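Side-chain contacts in putative rubredoxin reductase (PDB 3FG2), which probably carries electrons from NADH through its bound FAD to the ferredoxin that serves the cytochrome P450 CYP199A2: residues Ser187-Asp192 against Glu366-Ala371; Gln137-Lys142 against Lys164-Asp169; Asp315-Phe320 against Ile380-Lys385; Glu209-Ala212 against Val217-Val220. All coordinates share one frame; numbering follows the deposited sequence.

Contact 1: Ser187-Asp192 against Glu366-Ala371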
loop_
_atom_site.group_PDB
_atom_site.type_symbol
_atom_site.label_atom_id
_atom_site.label_comp_id
_atom_site.label_asym_id
_atom_site.label_seq_id
_atom_site.Cartn_x
_atom_site.Cartn_y
_atom_site.Cartn_z
ATOM N N SER A 187 4.606 -16.249 -7.171
ATOM C CA SER A 187 5.673 -16.382 -6.183
ATOM C C SER A 187 6.844 -17.129 -6.798
ATOM O O SER A 187 7.992 -16.698 -6.705
ATOM C CB SER A 187 5.188 -17.152 -4.959
ATOM O OG SER A 187 4.067 -16.523 -4.377
ATOM N N SER A 188 6.541 -18.256 -7.429
ATOM C CA SER A 188 7.559 -19.079 -8.066
ATOM C C SER A 188 8.415 -18.262 -9.039
ATOM O O SER A 188 9.644 -18.272 -8.949
ATOM C CB SER A 188 6.891 -20.245 -8.799
ATOM O OG SER A 188 7.848 -21.057 -9.455
ATOM N N TYR A 189 7.766 -17.554 -9.960
ATOM C CA TYR A 189 8.481 -16.740 -10.944
ATOM C C TYR A 189 9.448 -15.766 -10.274
ATOM O O TYR A 189 10.624 -15.685 -10.633
ATOM C CB TYR A 189 7.499 -15.931 -11.809
ATOM C CG TYR A 189 8.190 -14.953 -12.742
ATOM C CD1 TYR A 189 8.838 -15.399 -13.902
ATOM C CD2 TYR A 189 8.254 -13.594 -12.434
ATOM C CE1 TYR A 189 9.539 -14.514 -14.732
ATOM C CE2 TYR A 189 8.955 -12.692 -13.258
ATOM C CZ TYR A 189 9.594 -13.163 -14.404
ATOM O OH TYR A 189 10.286 -12.283 -15.214
ATOM N N PHE A 190 8.945 -15.016 -9.304
ATOM C CA PHE A 190 9.778 -14.044 -8.619
ATOM C C PHE A 190 10.838 -14.674 -7.735
ATOM O O PHE A 190 11.885 -14.068 -7.486
ATOM C CB PHE A 190 8.902 -13.063 -7.841
ATOM C CG PHE A 190 8.287 -12.016 -8.712
ATOM C CD1 PHE A 190 6.948 -12.082 -9.073
ATOM C CD2 PHE A 190 9.074 -10.988 -9.236
ATOM C CE1 PHE A 190 6.401 -11.145 -9.950
ATOM C CE2 PHE A 190 8.537 -10.042 -10.116
ATOM C CZ PHE A 190 7.201 -10.121 -10.474
ATOM N N HIS A 191 10.578 -15.890 -7.264
ATOM C CA HIS A 191 11.566 -16.569 -6.449
ATOM C C HIS A 191 12.750 -16.876 -7.360
ATOM O O HIS A 191 13.901 -16.709 -6.968
ATOM C CB HIS A 191 11.015 -17.871 -5.869
ATOM C CG HIS A 191 12.078 -18.769 -5.318
ATOM N ND1 HIS A 191 12.881 -19.549 -6.123
ATOM C CD2 HIS A 191 12.519 -18.959 -4.053
ATOM C CE1 HIS A 191 13.770 -20.182 -5.377
ATOM N NE2 HIS A 191 13.571 -19.839 -4.116
ATOM N N ASP A 192 12.455 -17.318 -8.580
ATOM C CA ASP A 192 13.499 -17.643 -9.546
ATOM C C ASP A 192 14.295 -16.391 -9.936
ATOM O O ASP A 192 15.527 -16.381 -9.878
ATOM C CB ASP A 192 12.898 -18.275 -10.813
ATOM C CG ASP A 192 12.366 -19.689 -10.583
ATOM O OD1 ASP A 192 12.747 -20.334 -9.582
ATOM O OD2 ASP A 192 11.574 -20.169 -11.422
ATOM N N GLU A 366 -3.146 -11.620 -12.773
ATOM C CA GLU A 366 -1.838 -11.211 -12.280
ATOM C C GLU A 366 -0.918 -11.282 -13.495
ATOM O O GLU A 366 -0.578 -12.370 -13.958
ATOM C CB GLU A 366 -1.369 -12.184 -11.201
ATOM C CG GLU A 366 -2.382 -12.414 -10.084
ATOM C CD GLU A 366 -2.064 -13.668 -9.282
ATOM O OE1 GLU A 366 -1.988 -14.761 -9.894
ATOM O OE2 GLU A 366 -1.887 -13.565 -8.047
ATOM N N SER A 367 -0.527 -10.122 -14.007
ATOM C CA SER A 367 0.309 -10.046 -15.199
ATOM C C SER A 367 1.747 -9.609 -14.971
ATOM O O SER A 367 1.990 -8.575 -14.366
ATOM C CB SER A 367 -0.333 -9.091 -16.207
ATOM O OG SER A 367 -1.691 -9.422 -16.434
ATOM N N VAL A 368 2.693 -10.396 -15.471
ATOM C CA VAL A 368 4.109 -10.066 -15.350
ATOM C C VAL A 368 4.590 -9.561 -16.704
ATOM O O VAL A 368 4.570 -10.299 -17.689
ATOM C CB VAL A 368 4.954 -11.293 -14.955
ATOM C CG1 VAL A 368 6.436 -10.974 -15.108
ATOM C CG2 VAL A 368 4.656 -11.687 -13.528
ATOM N N ASN A 369 5.022 -8.304 -16.746
ATOM C CA ASN A 369 5.495 -7.680 -17.984
ATOM C C ASN A 369 4.543 -7.974 -19.148
ATOM O O ASN A 369 4.975 -8.373 -20.232
ATOM C CB ASN A 369 6.894 -8.185 -18.342
ATOM C CG ASN A 369 7.881 -8.048 -17.199
ATOM O OD1 ASN A 369 8.010 -6.977 -16.582
ATOM N ND2 ASN A 369 8.602 -9.134 -16.918
ATOM N N ARG A 370 3.251 -7.777 -18.921
ATOM C CA ARG A 370 2.250 -8.047 -19.948
ATOM C C ARG A 370 1.076 -7.091 -19.764
ATOM O O ARG A 370 -0.009 -7.501 -19.354
ATOM C CB ARG A 370 1.771 -9.491 -19.822
ATOM C CG ARG A 370 1.364 -10.150 -21.124
ATOM C CD ARG A 370 1.021 -11.607 -20.878
ATOM N NE ARG A 370 1.371 -12.448 -22.017
ATOM C CZ ARG A 370 0.609 -12.624 -23.090
ATOM N NH1 ARG A 370 -0.570 -12.019 -23.186
ATOM N NH2 ARG A 370 1.029 -13.410 -24.067
ATOM N N ALA A 371 1.307 -5.820 -20.071
ATOM C CA ALA A 371 0.294 -4.779 -19.920
ATOM C C ALA A 371 -1.036 -5.028 -20.630
ATOM O O ALA A 371 -2.085 -4.591 -20.156
ATOM C CB ALA A 371 0.870 -3.437 -20.365
#
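Tyr189 meets Val368 near the hydroxyl end of its ring. Tyr189 CE2 lies 3.6 Å from Val368 CG1, and CZ is only slightly farther off. The two side chains meet head-on. Tyr189 CG is anti to the backbone N (chi1 174°), and this carries the ring off the helix toward the strand. The phenol oxygen of Tyr189, OH, is 4.0 Å from Asn369 ND2, and the two do not bond. Both are hydrogen-bonded instead to OD1 of Asp327, a shared acceptor. Asn369 OD1 takes the backbone N-H of Lys328. The contact joins two parts of the chain: helix 184-196 of the pyridine nucleotide-disulphide oxidoreductase family region packs against strand 361-368 of the antiparallel sheet in the C-terminal reductase region. Phe190 follows. Phe190 CE1 is 4.0 Å from Val368 CG2, and the ring and the valine run alongside, pointing opposite ways. Val368 thus gives one methyl to each aromatic ring. The rings also meet each other: Tyr189 CD2 sits 3.8 Å above the plane of the Phe190 ring, over its centre. Farther round, Phe190 touches Leu329 of strand 327-333 and Met178.

Contact 2: Gln137-Lys142 against Lys164-Asp169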
loop_
_atom_site.group_PDB
_atom_site.type_symbol
_atom_site.label_atom_id
_atom_site.label_comp_id
_atom_site.label_asym_id
_atom_site.label_seq_id
_atom_site.Cartn_x
_atom_site.Cartn_y
_atom_site.Cartn_z
ATOM N N GLN A 137 20.890 6.373 2.035
ATOM C CA GLN A 137 22.210 6.807 2.480
ATOM C C GLN A 137 22.979 5.719 3.234
ATOM O O GLN A 137 24.211 5.734 3.256
ATOM C CB GLN A 137 22.088 8.031 3.390
ATOM C CG GLN A 137 21.529 9.262 2.724
ATOM C CD GLN A 137 21.457 10.445 3.670
ATOM O OE1 GLN A 137 22.437 10.779 4.338
ATOM N NE2 GLN A 137 20.296 11.094 3.727
ATOM N N ARG A 138 22.253 4.784 3.848
ATOM C CA ARG A 138 22.869 3.715 4.631
ATOM C C ARG A 138 23.452 2.551 3.826
ATOM O O ARG A 138 24.481 1.990 4.207
ATOM C CB ARG A 138 21.855 3.164 5.639
ATOM C CG ARG A 138 22.421 2.172 6.659
ATOM C CD ARG A 138 23.219 2.883 7.737
ATOM N NE ARG A 138 22.444 3.946 8.373
ATOM C CZ ARG A 138 21.596 3.779 9.387
ATOM N NH1 ARG A 138 21.396 2.576 9.914
ATOM N NH2 ARG A 138 20.940 4.827 9.874
ATOM N N MET A 139 22.802 2.189 2.721
ATOM C CA MET A 139 23.255 1.068 1.899
ATOM C C MET A 139 24.700 1.114 1.415
ATOM O O MET A 139 25.382 0.088 1.385
ATOM C CB MET A 139 22.342 0.892 0.689
ATOM C CG MET A 139 20.965 0.336 1.009
ATOM S SD MET A 139 20.057 0.012 -0.514
ATOM C CE MET A 139 19.288 1.603 -0.796
ATOM N N PRO A 140 25.185 2.296 1.008
ATOM C CA PRO A 140 26.572 2.389 0.535
ATOM C C PRO A 140 27.623 2.032 1.594
ATOM O O PRO A 140 28.749 1.658 1.260
ATOM C CB PRO A 140 26.677 3.839 0.062
ATOM C CG PRO A 140 25.684 4.555 0.935
ATOM C CD PRO A 140 24.514 3.605 0.929
ATOM N N ASP A 141 27.252 2.143 2.867
ATOM C CA ASP A 141 28.166 1.824 3.961
ATOM C C ASP A 141 27.876 0.443 4.541
ATOM O O ASP A 141 28.395 0.088 5.598
ATOM C CB ASP A 141 28.054 2.864 5.079
ATOM C CG ASP A 141 28.199 4.281 4.572
ATOM O OD1 ASP A 141 27.228 4.799 3.981
ATOM O OD2 ASP A 141 29.286 4.870 4.755
ATOM N N LYS A 142 27.042 -0.327 3.852
ATOM C CA LYS A 142 26.692 -1.663 4.313
ATOM C C LYS A 142 26.995 -2.741 3.275
ATOM O O LYS A 142 26.875 -2.519 2.070
ATOM C CB LYS A 142 25.218 -1.705 4.719
ATOM C CG LYS A 142 24.933 -0.994 6.038
ATOM C CD LYS A 142 25.764 -1.607 7.162
ATOM C CE LYS A 142 25.450 -0.985 8.507
ATOM N NZ LYS A 142 25.734 0.473 8.507
ATOM N N LYS A 164 22.794 -2.852 -6.055
ATOM C CA LYS A 164 23.809 -1.933 -5.561
ATOM C C LYS A 164 25.022 -2.672 -5.007
ATOM O O LYS A 164 25.918 -2.058 -4.433
ATOM C CB LYS A 164 23.226 -1.022 -4.480
ATOM C CG LYS A 164 22.249 0.033 -4.985
ATOM C CD LYS A 164 21.743 0.878 -3.818
ATOM C CE LYS A 164 20.826 2.017 -4.274
ATOM N NZ LYS A 164 21.526 3.024 -5.129
ATOM N N GLY A 165 25.046 -3.992 -5.162
ATOM C CA GLY A 165 26.181 -4.758 -4.682
ATOM C C GLY A 165 26.098 -5.352 -3.289
ATOM O O GLY A 165 27.008 -6.070 -2.880
ATOM N N LEU A 166 25.034 -5.070 -2.543
ATOM C CA LEU A 166 24.921 -5.643 -1.203
ATOM C C LEU A 166 24.534 -7.103 -1.264
ATOM O O LEU A 166 23.935 -7.572 -2.234
ATOM C CB LEU A 166 23.875 -4.918 -0.355
ATOM C CG LEU A 166 24.281 -3.633 0.358
ATOM C CD1 LEU A 166 24.538 -2.544 -0.670
ATOM C CD2 LEU A 166 23.178 -3.216 1.317
ATOM N N GLU A 167 24.889 -7.824 -0.215
ATOM C CA GLU A 167 24.546 -9.228 -0.117
ATOM C C GLU A 167 23.117 -9.183 0.411
ATOM O O GLU A 167 22.822 -8.397 1.314
ATOM C CB GLU A 167 25.459 -9.907 0.892
ATOM C CG GLU A 167 25.536 -11.380 0.723
ATOM C CD GLU A 167 26.945 -11.824 0.428
ATOM O OE1 GLU A 167 27.538 -11.301 -0.548
ATOM O OE2 GLU A 167 27.453 -12.695 1.177
ATOM N N VAL A 168 22.234 -10.009 -0.136
ATOM C CA VAL A 168 20.846 -9.978 0.295
ATOM C C VAL A 168 20.232 -11.316 0.666
ATOM O O VAL A 168 20.276 -12.270 -0.108
ATOM C CB VAL A 168 19.950 -9.353 -0.795
ATOM C CG1 VAL A 168 18.515 -9.251 -0.298
ATOM C CG2 VAL A 168 20.479 -7.995 -1.181
ATOM N N ASP A 169 19.648 -11.367 1.860
ATOM C CA ASP A 169 18.963 -12.557 2.351
ATOM C C ASP A 169 17.548 -12.151 2.742
ATOM O O ASP A 169 17.349 -11.199 3.503
ATOM C CB ASP A 169 19.683 -13.160 3.560
ATOM C CG ASP A 169 20.874 -14.005 3.162
ATOM O OD1 ASP A 169 21.973 -13.456 2.948
ATOM O OD2 ASP A 169 20.706 -15.229 3.044
#
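Lys142 and Leu166 mark the closest backbone approach, with their CA atoms 7.0 Å apart. Segment 137-142 runs from helix 129-138 through a short 3-10 turn at Met139 and Pro140 into a loop. Lys142 N bonds back to Met139 O there. Segment 164-169 leaves helix 152-163 through a Schellman motif, with Gly165 at positive phi as its C-prime residue, and then enters strand 167-171. This is the second half of a beta-alpha-beta crossover from strand 144-148, in what is probably the NADH-binding Rossmann-type domain, as in relatives.

Leu166 points at the 3-10 turn. Leu166 CG lies 3.3 Å from Lys142 O, and Leu166 CD1 is 3.4 Å from Met139 O. The other methyl, Leu166 CD2, reaches Met139 CG at 4.2 Å, with the two side chains at about a right angle. With an alanine here, CG and both methyls would be absent, and the Met139 side chain would probably lose its support on this flank and gain room to turn. Met139 also crosses the stem of Lys164: Met139 SD is 3.8 Å from Lys164 CD. The bend at the end of Met139 (chi3 -88°) lays its CE along the same stem, 3.8 Å from Lys164 CE. Phe157 and Ala161 of helix 152-163 also touch the methionine. The tail of Lys142 leads off to a long, weak ion pair with Asp122.

Lys164 therefore serves the contact through its carbon stem and Lys142 mainly through its backbone carbonyl, neither through its charge. The contact rests on dispersion and on C-H groups facing carbonyl oxygens, not on directional bonds.

Contact 3: Asp315-Phe320 against Ile380-Lys385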
loop_
_atom_site.group_PDB
_atom_site.type_symbol
_atom_site.label_atom_id
_atom_site.label_comp_id
_atom_site.label_asym_id
_atom_site.label_seq_id
_atom_site.Cartn_x
_atom_site.Cartn_y
_atom_site.Cartn_z
ATOM N N ASP A 315 -17.405 1.796 -5.153
ATOM C CA ASP A 315 -17.194 0.629 -6.009
ATOM C C ASP A 315 -15.924 0.727 -6.854
ATOM O O ASP A 315 -15.887 0.242 -7.990
ATOM C CB ASP A 315 -18.403 0.405 -6.928
ATOM C CG ASP A 315 -18.381 -0.972 -7.611
ATOM O OD1 ASP A 315 -19.137 -1.164 -8.583
ATOM O OD2 ASP A 315 -17.618 -1.868 -7.181
ATOM N N GLY A 316 -14.885 1.354 -6.309
ATOM C CA GLY A 316 -13.646 1.463 -7.052
ATOM C C GLY A 316 -13.115 0.059 -7.266
ATOM O O GLY A 316 -12.820 -0.634 -6.294
ATOM N N TYR A 317 -13.004 -0.385 -8.514
ATOM C CA TYR A 317 -12.505 -1.732 -8.748
ATOM C C TYR A 317 -11.024 -1.824 -8.395
ATOM O O TYR A 317 -10.197 -1.074 -8.921
ATOM C CB TYR A 317 -12.702 -2.176 -10.191
ATOM C CG TYR A 317 -12.736 -3.678 -10.269
ATOM C CD1 TYR A 317 -13.922 -4.376 -10.026
ATOM C CD2 TYR A 317 -11.571 -4.411 -10.482
ATOM C CE1 TYR A 317 -13.944 -5.774 -9.988
ATOM C CE2 TYR A 317 -11.582 -5.808 -10.443
ATOM C CZ TYR A 317 -12.773 -6.482 -10.198
ATOM O OH TYR A 317 -12.801 -7.855 -10.184
ATOM N N PRO A 318 -10.671 -2.777 -7.518
ATOM C CA PRO A 318 -9.304 -3.006 -7.050
ATOM C C PRO A 318 -8.264 -3.526 -8.041
ATOM O O PRO A 318 -8.489 -4.495 -8.775
ATOM C CB PRO A 318 -9.510 -3.967 -5.884
ATOM C CG PRO A 318 -10.624 -4.818 -6.376
ATOM C CD PRO A 318 -11.584 -3.797 -6.968
ATOM N N TRP A 319 -7.118 -2.857 -8.048
ATOM C CA TRP A 319 -5.985 -3.250 -8.871
ATOM C C TRP A 319 -4.717 -2.750 -8.187
ATOM O O TRP A 319 -4.718 -1.706 -7.531
ATOM C CB TRP A 319 -6.094 -2.714 -10.309
ATOM C CG TRP A 319 -6.400 -1.261 -10.463
ATOM C CD1 TRP A 319 -7.635 -0.688 -10.545
ATOM C CD2 TRP A 319 -5.452 -0.198 -10.609
ATOM N NE1 TRP A 319 -7.518 0.670 -10.741
ATOM C CE2 TRP A 319 -6.189 0.997 -10.780
ATOM C CE3 TRP A 319 -4.052 -0.138 -10.612
ATOM C CZ2 TRP A 319 -5.571 2.240 -10.953
ATOM C CZ3 TRP A 319 -3.439 1.092 -10.785
ATOM C CH2 TRP A 319 -4.201 2.267 -10.951
ATOM N N PHE A 320 -3.641 -3.514 -8.325
ATOM C CA PHE A 320 -2.378 -3.176 -7.691
ATOM C C PHE A 320 -1.227 -3.416 -8.657
ATOM O O PHE A 320 -1.425 -3.956 -9.754
ATOM C CB PHE A 320 -2.165 -4.069 -6.463
ATOM C CG PHE A 320 -3.430 -4.391 -5.702
ATOM C CD1 PHE A 320 -3.684 -3.803 -4.463
ATOM C CD2 PHE A 320 -4.356 -5.307 -6.210
ATOM C CE1 PHE A 320 -4.836 -4.121 -3.739
ATOM C CE2 PHE A 320 -5.519 -5.635 -5.496
ATOM C CZ PHE A 320 -5.755 -5.039 -4.257
ATOM N N ILE A 380 -12.936 -5.825 -18.410
ATOM C CA ILE A 380 -13.894 -6.911 -18.247
ATOM C C ILE A 380 -14.361 -7.181 -16.809
ATOM O O ILE A 380 -15.555 -7.366 -16.564
ATOM C CB ILE A 380 -13.312 -8.224 -18.839
ATOM C CG1 ILE A 380 -14.344 -9.344 -18.774
ATOM C CG2 ILE A 380 -12.076 -8.646 -18.060
ATOM C CD1 ILE A 380 -13.767 -10.714 -19.091
ATOM N N LEU A 381 -13.436 -7.200 -15.857
ATOM C CA LEU A 381 -13.812 -7.491 -14.479
ATOM C C LEU A 381 -14.820 -6.528 -13.856
ATOM O O LEU A 381 -15.732 -6.956 -13.162
ATOM C CB LEU A 381 -12.560 -7.596 -13.605
ATOM C CG LEU A 381 -11.695 -8.804 -13.989
ATOM C CD1 LEU A 381 -10.346 -8.731 -13.289
ATOM C CD2 LEU A 381 -12.436 -10.096 -13.630
ATOM N N PRO A 382 -14.668 -5.215 -14.081
ATOM C CA PRO A 382 -15.663 -4.332 -13.464
ATOM C C PRO A 382 -17.066 -4.626 -13.987
ATOM O O PRO A 382 -18.052 -4.439 -13.280
ATOM C CB PRO A 382 -15.171 -2.941 -13.849
ATOM C CG PRO A 382 -13.696 -3.116 -13.863
ATOM C CD PRO A 382 -13.536 -4.435 -14.607
ATOM N N LEU A 383 -17.150 -5.097 -15.226
ATOM C CA LEU A 383 -18.439 -5.417 -15.830
ATOM C C LEU A 383 -18.915 -6.770 -15.354
ATOM O O LEU A 383 -19.978 -7.242 -15.751
ATOM C CB LEU A 383 -18.323 -5.430 -17.348
ATOM C CG LEU A 383 -18.064 -4.047 -17.929
ATOM C CD1 LEU A 383 -17.651 -4.176 -19.380
ATOM C CD2 LEU A 383 -19.313 -3.193 -17.765
ATOM N N ASP A 384 -18.111 -7.396 -14.508
ATOM C CA ASP A 384 -18.446 -8.703 -13.967
ATOM C C ASP A 384 -18.539 -9.757 -15.075
ATOM O O ASP A 384 -19.249 -10.754 -14.939
ATOM C CB ASP A 384 -19.766 -8.605 -13.194
ATOM C CG ASP A 384 -19.922 -9.697 -12.168
ATOM O OD1 ASP A 384 -18.965 -9.933 -11.400
ATOM O OD2 ASP A 384 -21.009 -10.311 -12.121
ATOM N N LYS A 385 -17.817 -9.532 -16.171
ATOM C CA LYS A 385 -17.815 -10.474 -17.290
ATOM C C LYS A 385 -16.645 -11.413 -17.117
ATOM O O LYS A 385 -15.745 -11.152 -16.323
ATOM C CB LYS A 385 -17.693 -9.749 -18.632
ATOM C CG LYS A 385 -18.777 -8.711 -18.877
ATOM C CD LYS A 385 -19.050 -8.486 -20.371
ATOM C CE LYS A 385 -17.802 -8.067 -21.146
ATOM N NZ LYS A 385 -18.118 -7.762 -22.575
#
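The Tyr317 ring lies between two prolines. On one face is its chain neighbour Pro318, whose CD sits 3.5 Å above the Tyr317 ring plane, near the edge of the ring rather than its middle. The opposite face receives the Leu381-Pro382 junction, with Pro382 N 4.1 Å above the plane and likewise away from the middle. Pro382 CG makes an off-centre CH-pi contact on the ring, 4.2 Å from the Tyr317 ring centroid and 29° off the ring normal. Its nearest ring atom is Tyr317 CG, at the CB end. The far end of the tyrosine belongs to Leu381: Tyr317 OH is 3.4 Å from Leu381 CB, and Tyr317 CZ is 3.6 Å from the same Leu381 CB. The two residues thus divide the ring along its length. Tyr317 CG stands anti to the backbone N (chi1 -156°), and this lays the ring over the Leu381-Pro382 peptide.

Leu381 to Asp384 form a type I beta turn. Asp384, at positive phi, is the C-prime residue of the Schellman motif that ends helix 371-380. Val332 of strand 327-333 touches both Tyr317 and Leu381. Arg283 touches Tyr317, forms a salt bridge with Asp315 and gives a weak hydrogen bond to Pro382 O.

Pro382 has no N-H to offer the ring. Between the two segments the grip is therefore by C-H groups and apolar surface, while a polar link between them runs through Arg283, weak on the Pro382 side.

Contact 4: Glu209-Ala212 against Val217-Val220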
loop_
_atom_site.group_PDB
_atom_site.type_symbol
_atom_site.label_atom_id
_atom_site.label_comp_id
_atom_site.label_asym_id
_atom_site.label_seq_id
_atom_site.Cartn_x
_atom_site.Cartn_y
_atom_site.Cartn_z
ATOM N N GLU A 209 15.445 -13.163 17.105
ATOM C CA GLU A 209 16.403 -12.296 17.781
ATOM C C GLU A 209 17.328 -11.627 16.762
ATOM O O GLU A 209 17.610 -12.196 15.708
ATOM C CB GLU A 209 17.234 -13.132 18.770
ATOM C CG GLU A 209 18.492 -12.464 19.305
ATOM C CD GLU A 209 19.277 -13.356 20.279
ATOM O OE1 GLU A 209 19.577 -14.515 19.926
ATOM O OE2 GLU A 209 19.604 -12.897 21.398
ATOM N N ILE A 210 17.774 -10.411 17.069
ATOM C CA ILE A 210 18.704 -9.695 16.207
ATOM C C ILE A 210 20.057 -9.768 16.902
ATOM O O ILE A 210 20.261 -9.131 17.941
ATOM C CB ILE A 210 18.341 -8.202 16.050
ATOM C CG1 ILE A 210 16.962 -8.059 15.394
ATOM C CG2 ILE A 210 19.443 -7.487 15.255
ATOM C CD1 ILE A 210 16.798 -8.844 14.105
ATOM N N ALA A 211 20.971 -10.552 16.340
ATOM C CA ALA A 211 22.300 -10.704 16.917
ATOM C C ALA A 211 23.102 -9.412 16.788
ATOM O O ALA A 211 23.223 -8.835 15.701
ATOM C CB ALA A 211 23.046 -11.855 16.236
ATOM N N ALA A 212 23.646 -8.954 17.907
ATOM C CA ALA A 212 24.429 -7.739 17.886
ATOM C C ALA A 212 25.714 -7.883 18.685
ATOM O O ALA A 212 25.870 -8.791 19.503
ATOM C CB ALA A 212 23.612 -6.582 18.422
ATOM N N VAL A 217 24.486 -4.390 14.724
ATOM C CA VAL A 217 23.821 -5.594 14.243
ATOM C C VAL A 217 24.863 -6.512 13.605
ATOM O O VAL A 217 25.742 -6.040 12.892
ATOM C CB VAL A 217 22.759 -5.255 13.166
ATOM C CG1 VAL A 217 22.248 -6.526 12.532
ATOM C CG2 VAL A 217 21.616 -4.461 13.776
ATOM N N THR A 218 24.784 -7.813 13.862
ATOM C CA THR A 218 25.731 -8.742 13.249
ATOM C C THR A 218 25.019 -9.913 12.583
ATOM O O THR A 218 25.652 -10.742 11.937
ATOM C CB THR A 218 26.760 -9.316 14.263
ATOM O OG1 THR A 218 26.073 -9.921 15.363
ATOM C CG2 THR A 218 27.692 -8.226 14.760
ATOM N N GLY A 219 23.703 -9.982 12.740
ATOM C CA GLY A 219 22.964 -11.067 12.127
ATOM C C GLY A 219 21.539 -11.187 12.620
ATOM O O GLY A 219 21.136 -10.519 13.575
ATOM N N VAL A 220 20.764 -12.034 11.955
ATOM C CA VAL A 220 19.376 -12.254 12.343
ATOM C C VAL A 220 19.188 -13.725 12.709
ATOM O O VAL A 220 19.439 -14.620 11.899
ATOM C CB VAL A 220 18.398 -11.867 11.200
ATOM C CG1 VAL A 220 16.962 -12.182 11.610
ATOM C CG2 VAL A 220 18.534 -10.383 10.891
#
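Val217 packs its CG2 against Ile210 CG2 at 4.0 Å, the two side chains crossing at a slant. It forms a non-hydrogen-bonded antiparallel pair with Ala212. Next comes a beta bulge, where the register shifts by one and both Thr218 and Gly219 face Ala211. Thr218 N gives the straight bond here, 2.6 Å to Ala211 O at 166°, from a position tilted 25° out of the carbonyl plane. Thr218 OG1 lies between its own backbone N and carbonyl carbon (chi1 55°). From there Thr218 OG1 adds a weak bond of 3.1 Å to Ala211 O. Gly219 N makes a third, also weak, at 3.2 Å from Ala211 O, so three donors converge on one carbonyl. In return Ala211 N bonds weakly to Gly219 O at 2.8 Å. At the backbone angles of Gly219 a CB would jam against the carbonyl O of Thr218. Val220 pairs with Ile210, and the side chains lie side by side, with Val220 CG2 4.0 Å from Ile210 CD1. An alanine in place of Ile210 would probably leave Val217 and Val220 without this apolar partner and open a gap where CG2 and CD1 had lain.

The hairpin belongs to a three-stranded antiparallel sheet, with strand 216-222 in the middle and strand 227-229 on its other side. Val217 and Val220 rest on Val233 of strand 232-235 in the neighbouring parallel sheet, and Ile210 touches Val115.

In the fold
Contacts 2 and 4 lie on the same side of the chain's centre, with centres 16 Å apart and nearest atoms about 7 Å apart. Both fall in the pyridine nucleotide-disulphide oxidoreductase region. Contact 1 ties that region to the C-terminal sheet, which contact 3 also reaches; the centres of these two are 21 Å apart. Contact 3 is on the far side of the chain's centre from contact 4, with centres 44 Å apart. Strand 167-171 of contact 2 leads along the chain to helix 184-196 of contact 1. The side chains that make contacts 1, 2 and 3 stay clear of FAD. The side chain of Phe190 in contact 1 is about 12 Å from FAD. That of Met139 in contact 2 is also about 12 Å from FAD, and that of Tyr317 in contact 3 about 13 Å.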